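Local coordinates for glucoamylase (Thermoanaerobacterium thermosaccharolyticum, PDB 1LF6), which hydrolyses terminal alpha-1,4-linked glucose units one after another from the non-reducing ends of starch-like chains, releasing beta-D-glucose, at residues 609-614 / 660-665; 288-293 / 665-670. All blocks are in the same frame, centred on the assembly; numbering follows the deposited sequence.

Interaction 1 (609-614 / 660-665); sequences YEIAAG and VILFAS
Leu662 meets Ile611 through one branch alone: its CD1 methyl lies 4.1 Å from Ile611 CD1, an ordinary van der Waals contact between two apolar ends. The leucine side chain also packs against Met608 and helix 618-627, so its branched end serves several neighbours at once. One turn on, Ser665 presents its CB to the same isoleucine methyl, with Ser665 CB only 3.5 Å from Ile611 CD1, closer than carbons usually pack. Ile611 reaches this place because CG1 stands anti to its carbonyl carbon (chi1 -67°) and CD1 continues the extended chain (chi2 180°). The serine is small enough to let that methyl come up to the helix backbone. Its hydroxyl turns back to donate to Ile661 O, the OG–O distance being 2.6 Å, while Ser665 N reaches the same oxygen from the opposite face of the carbonyl. OG also bonds Leu672 N, just beyond helix 653-668. Just after Ile611, helix 600-612 ends in a Schellman motif whose C-prime residue is Gly614. No hydrogen bond crosses between the two segments, which lie on helices of the (alpha/alpha) barrel; buried apolar packing joins them, and the one polar side-chain group among the touching residues is satisfied within and beyond its own helix.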
loop_
_atom_site.group_PDB
_atom_site.type_symbol
_atom_site.label_atom_id
_atom_site.label_comp_id
_atom_site.label_asym_id
_atom_site.label_seq_id
_atom_site.Cartn_x
_atom_site.Cartn_y
_atom_site.Cartn_z
ATOM N N TYR A 609 12.530 -13.772 13.858
ATOM C CA TYR A 609 13.666 -13.938 14.759
ATOM C C TYR A 609 13.472 -15.202 15.594
ATOM O O TYR A 609 14.415 -15.962 15.808
ATOM C CB TYR A 609 13.824 -12.739 15.701
ATOM C CG TYR A 609 14.642 -13.099 16.923
ATOM C CD1 TYR A 609 14.022 -13.487 18.110
ATOM C CD2 TYR A 609 16.038 -13.151 16.862
ATOM C CE1 TYR A 609 14.767 -13.926 19.208
ATOM C CE2 TYR A 609 16.794 -13.588 17.950
ATOM C CZ TYR A 609 16.151 -13.977 19.123
ATOM O OH TYR A 609 16.882 -14.433 20.200
ATOM N N GLU A 610 12.250 -15.422 16.065
ATOM C CA GLU A 610 11.972 -16.593 16.880
ATOM C C GLU A 610 12.330 -17.877 16.136
ATOM O O GLU A 610 12.857 -18.813 16.735
ATOM C CB GLU A 610 10.508 -16.597 17.321
ATOM C CG GLU A 610 10.155 -15.470 18.299
ATOM C CD GLU A 610 10.955 -15.532 19.602
ATOM O OE1 GLU A 610 11.081 -16.637 20.164
ATOM O OE2 GLU A 610 11.441 -14.479 20.071
ATOM N N ILE A 611 12.059 -17.921 14.834
ATOM C CA ILE A 611 12.396 -19.093 14.040
ATOM C C ILE A 611 13.913 -19.270 14.067
ATOM O O ILE A 611 14.417 -20.379 14.270
ATOM C CB ILE A 611 11.922 -18.948 12.573
ATOM C CG1 ILE A 611 10.385 -18.935 12.528
ATOM C CG2 ILE A 611 12.470 -20.101 11.723
ATOM C CD1 ILE A 611 9.806 -18.787 11.132
ATOM N N ALA A 612 14.638 -18.175 13.867
ATOM C CA ALA A 612 16.100 -18.210 13.898
ATOM C C ALA A 612 16.567 -18.755 15.244
ATOM O O ALA A 612 17.598 -19.423 15.325
ATOM C CB ALA A 612 16.656 -16.805 13.688
ATOM N N ALA A 613 15.806 -18.464 16.294
ATOM C CA ALA A 613 16.137 -18.921 17.643
ATOM C C ALA A 613 15.671 -20.352 17.900
ATOM O O ALA A 613 15.743 -20.840 19.027
ATOM C CB ALA A 613 15.521 -17.982 18.679
ATOM N N GLY A 614 15.185 -21.015 16.854
ATOM C CA GLY A 614 14.724 -22.386 16.986
ATOM C C GLY A 614 13.423 -22.574 17.753
ATOM O O GLY A 614 13.181 -23.639 18.327
ATOM N N VAL A 660 3.843 -13.337 4.365
ATOM C CA VAL A 660 4.100 -14.444 3.447
ATOM C C VAL A 660 5.383 -15.179 3.836
ATOM O O VAL A 660 5.390 -16.402 3.969
ATOM C CB VAL A 660 4.222 -13.933 1.993
ATOM C CG1 VAL A 660 4.715 -15.046 1.071
ATOM C CG2 VAL A 660 2.878 -13.434 1.523
ATOM N N ILE A 661 6.463 -14.425 4.029
ATOM C CA ILE A 661 7.746 -15.016 4.391
ATOM C C ILE A 661 7.704 -15.719 5.747
ATOM O O ILE A 661 8.316 -16.775 5.924
ATOM C CB ILE A 661 8.858 -13.932 4.375
ATOM C CG1 ILE A 661 9.092 -13.472 2.932
ATOM C CG2 ILE A 661 10.149 -14.477 4.966
ATOM C CD1 ILE A 661 9.893 -12.192 2.801
ATOM N N LEU A 662 6.973 -15.145 6.701
ATOM C CA LEU A 662 6.855 -15.736 8.038
ATOM C C LEU A 662 6.040 -17.023 7.975
ATOM O O LEU A 662 6.422 -18.048 8.538
ATOM C CB LEU A 662 6.170 -14.755 8.991
ATOM C CG LEU A 662 5.810 -15.316 10.366
ATOM C CD1 LEU A 662 7.080 -15.785 11.059
ATOM C CD2 LEU A 662 5.090 -14.257 11.192
ATOM N N PHE A 663 4.902 -16.943 7.295
ATOM C CA PHE A 663 4.007 -18.075 7.115
ATOM C C PHE A 663 4.781 -19.266 6.546
ATOM O O PHE A 663 4.711 -20.375 7.074
ATOM C CB PHE A 663 2.877 -17.675 6.156
ATOM C CG PHE A 663 1.970 -18.810 5.770
ATOM C CD1 PHE A 663 1.075 -19.344 6.685
ATOM C CD2 PHE A 663 2.028 -19.357 4.490
ATOM C CE1 PHE A 663 0.245 -20.412 6.335
ATOM C CE2 PHE A 663 1.207 -20.421 4.126
ATOM C CZ PHE A 663 0.314 -20.950 5.050
ATOM N N ALA A 664 5.514 -19.024 5.464
ATOM C CA ALA A 664 6.306 -20.059 4.805
ATOM C C ALA A 664 7.484 -20.517 5.668
ATOM O O ALA A 664 7.788 -21.713 5.743
ATOM C CB ALA A 664 6.815 -19.533 3.462
ATOM N N SER A 665 8.150 -19.563 6.315
ATOM C CA SER A 665 9.295 -19.884 7.160
ATOM C C SER A 665 8.879 -20.744 8.346
ATOM O O SER A 665 9.605 -21.652 8.741
ATOM C CB SER A 665 9.976 -18.601 7.669
ATOM O OG SER A 665 10.551 -17.864 6.600
#

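Interaction 2 (288-293 / 665-670); sequences NNFNGK and SNIEHK
Ile667 and Lys293 carry this contact by apolar packing, the isoleucine pointing from the last turn of helix 653-668 at the loop 288-293. The aliphatic part of Lys293 runs alongside it, the two side chains sliding past each other in opposite directions. Ile667 CD1 sits 3.9 Å from Lys293 CB, and Ile667 CG2 is 3.8 Å from Lys293 CD. The lysine is extended from CB outward, all three of its outer torsions near 180°, which draws its methylenes along the isoleucine and brings NZ up to the CG2 methyl, Lys293 NZ lying 3.8 Å from Ile667 CG2; a long chain with a charged end suits this exposed border. Phe290 joins more loosely, its CB 4.3 Å from Ile667 CD1, and the methyl approaches its ring obliquely. The ring also packs edge-to-face with Tyr298. Cutting Ile667 back to an alanine is likely to leave the Lys293 methylenes without their apolar partner and to open a gap beside Phe290.

The loop belongs to the link between helices 269-284 and 296-306, in the region where the N-terminal beta-sandwich part of the chain probably passes into the (alpha/alpha) barrel, and it is shaped by a type I' turn from Phe290 to Lys293.

Hydrogen bonds stay within each segment. Lys293 N closes the turn on Phe290 O, and Asn289 OD1 accepts from Gly292 N at 2.9 Å, an Asx motif in which the donor lies above the amide plane. Glycine fits the turn because a side chain would crowd the preceding carbonyl. At the helix end, Ser665 O receives both His669 N and Lys670 N, from opposite faces of its plane, as His669 turns to positive phi.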
loop_
_atom_site.group_PDB
_atom_site.type_symbol
_atom_site.label_atom_id
_atom_site.label_comp_id
_atom_site.label_asym_id
_atom_site.label_seq_id
_atom_site.Cartn_x
_atom_site.Cartn_y
_atom_site.Cartn_z
ATOM N N ASN A 288 3.644 -21.649 -4.977
ATOM C CA ASN A 288 3.819 -22.799 -4.096
ATOM C C ASN A 288 2.633 -22.843 -3.134
ATOM O O ASN A 288 2.195 -21.808 -2.625
ATOM C CB ASN A 288 5.113 -22.673 -3.284
ATOM C CG ASN A 288 6.346 -22.555 -4.160
ATOM O OD1 ASN A 288 6.566 -23.366 -5.062
ATOM N ND2 ASN A 288 7.166 -21.547 -3.891
ATOM N N ASN A 289 2.112 -24.039 -2.885
ATOM C CA ASN A 289 0.984 -24.189 -1.974
ATOM C C ASN A 289 1.433 -24.859 -0.685
ATOM O O ASN A 289 0.627 -25.119 0.205
ATOM C CB ASN A 289 -0.132 -25.010 -2.630
ATOM C CG ASN A 289 0.320 -26.404 -3.033
ATOM O OD1 ASN A 289 0.897 -27.140 -2.232
ATOM N ND2 ASN A 289 0.046 -26.776 -4.278
ATOM N N PHE A 290 2.731 -25.130 -0.597
ATOM C CA PHE A 290 3.322 -25.768 0.575
ATOM C C PHE A 290 2.568 -27.023 0.994
ATOM O O PHE A 290 2.053 -27.110 2.110
ATOM C CB PHE A 290 3.380 -24.775 1.740
ATOM C CG PHE A 290 4.092 -23.498 1.401
ATOM C CD1 PHE A 290 3.410 -22.449 0.794
ATOM C CD2 PHE A 290 5.454 -23.363 1.638
ATOM C CE1 PHE A 290 4.076 -21.285 0.425
ATOM C CE2 PHE A 290 6.129 -22.204 1.269
ATOM C CZ PHE A 290 5.436 -21.166 0.662
ATOM N N ASN A 291 2.510 -27.994 0.086
ATOM C CA ASN A 291 1.826 -29.254 0.344
ATOM C C ASN A 291 0.397 -29.043 0.830
ATOM O O ASN A 291 -0.075 -29.749 1.719
ATOM C CB ASN A 291 2.604 -30.076 1.374
ATOM C CG ASN A 291 3.943 -30.546 0.847
ATOM O OD1 ASN A 291 4.009 -31.266 -0.151
ATOM N ND2 ASN A 291 5.021 -30.142 1.513
ATOM N N GLY A 292 -0.290 -28.067 0.247
ATOM C CA GLY A 292 -1.668 -27.795 0.630
ATOM C C GLY A 292 -1.859 -26.983 1.901
ATOM O O GLY A 292 -2.976 -26.878 2.406
ATOM N N LYS A 293 -0.785 -26.405 2.425
ATOM C CA LYS A 293 -0.890 -25.614 3.644
ATOM C C LYS A 293 -1.213 -24.153 3.351
ATOM O O LYS A 293 -1.742 -23.445 4.210
ATOM C CB LYS A 293 0.407 -25.699 4.452
ATOM C CG LYS A 293 0.652 -27.055 5.087
ATOM C CD LYS A 293 1.878 -27.024 5.985
ATOM C CE LYS A 293 2.074 -28.353 6.687
ATOM N NZ LYS A 293 3.278 -28.338 7.564
ATOM N N SER A 665 8.150 -19.563 6.315
ATOM C CA SER A 665 9.295 -19.884 7.160
ATOM C C SER A 665 8.879 -20.744 8.346
ATOM O O SER A 665 9.605 -21.652 8.741
ATOM C CB SER A 665 9.976 -18.601 7.669
ATOM O OG SER A 665 10.551 -17.864 6.600
ATOM N N ASN A 666 7.712 -20.457 8.913
ATOM C CA ASN A 666 7.225 -21.218 10.057
ATOM C C ASN A 666 6.896 -22.659 9.662
ATOM O O ASN A 666 6.861 -23.545 10.512
ATOM C CB ASN A 666 5.984 -20.548 10.648
ATOM C CG ASN A 666 5.528 -21.197 11.949
ATOM O OD1 ASN A 666 4.346 -21.519 12.113
ATOM N ND2 ASN A 666 6.456 -21.382 12.882
ATOM N N ILE A 667 6.653 -22.888 8.374
ATOM C CA ILE A 667 6.343 -24.228 7.892
ATOM C C ILE A 667 7.632 -25.006 7.613
ATOM O O ILE A 667 7.725 -26.189 7.946
ATOM C CB ILE A 667 5.466 -24.178 6.612
ATOM C CG1 ILE A 667 4.065 -23.678 6.964
ATOM C CG2 ILE A 667 5.380 -25.563 5.973
ATOM C CD1 ILE A 667 3.203 -23.338 5.761
ATOM N N GLU A 668 8.621 -24.336 7.019
ATOM C CA GLU A 668 9.914 -24.956 6.710
ATOM C C GLU A 668 10.798 -25.053 7.947
ATOM O O GLU A 668 11.748 -25.834 7.978
ATOM C CB GLU A 668 10.696 -24.146 5.666
ATOM C CG GLU A 668 10.199 -24.231 4.246
ATOM C CD GLU A 668 10.106 -25.649 3.727
ATOM O OE1 GLU A 668 11.147 -26.247 3.363
ATOM O OE2 GLU A 668 8.973 -26.166 3.687
ATOM N N HIS A 669 10.499 -24.236 8.952
ATOM C CA HIS A 669 11.273 -24.204 10.184
ATOM C C HIS A 669 12.630 -23.534 9.965
ATOM O O HIS A 669 13.632 -23.926 10.563
ATOM C CB HIS A 669 11.470 -25.620 10.734
ATOM C CG HIS A 669 10.188 -26.335 11.020
ATOM N ND1 HIS A 669 9.213 -25.812 11.844
ATOM C CD2 HIS A 669 9.717 -27.528 10.589
ATOM C CE1 HIS A 669 8.198 -26.655 11.907
ATOM N NE2 HIS A 669 8.479 -27.704 11.155
ATOM N N LYS A 670 12.660 -22.528 9.095
ATOM C CA LYS A 670 13.891 -21.792 8.821
ATOM C C LYS A 670 13.613 -20.445 8.163
ATOM O O LYS A 670 12.580 -20.256 7.519
ATOM C CB LYS A 670 14.819 -22.617 7.928
ATOM C CG LYS A 670 14.305 -22.813 6.522
ATOM C CD LYS A 670 15.217 -23.741 5.739
ATOM C CE LYS A 670 14.593 -24.099 4.397
ATOM N NZ LYS A 670 15.450 -25.025 3.606
#

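How the interactions relate
From the N terminus, the chain leaves the beta domain, passes helix 269-284 and reaches the loop 288-293, the first partner of interaction 2. That contact closes a loop of 371 residues, with far more helix (165 residues) than strand (20), when helix 653-668 returns near the C terminus. Interaction 1 is nested inside it: it opens at the end of helix 600-612 and closes after 45 residues on the same late helix. The contacts share Ser665, their centres are about 11 Å apart, and they touch directly, Ala664 CB lying 3.5 Å from Phe290 CZ. Helix 653-668 thus ties the loop leading into helix 296-306 to the C-terminal end of helix 600-612.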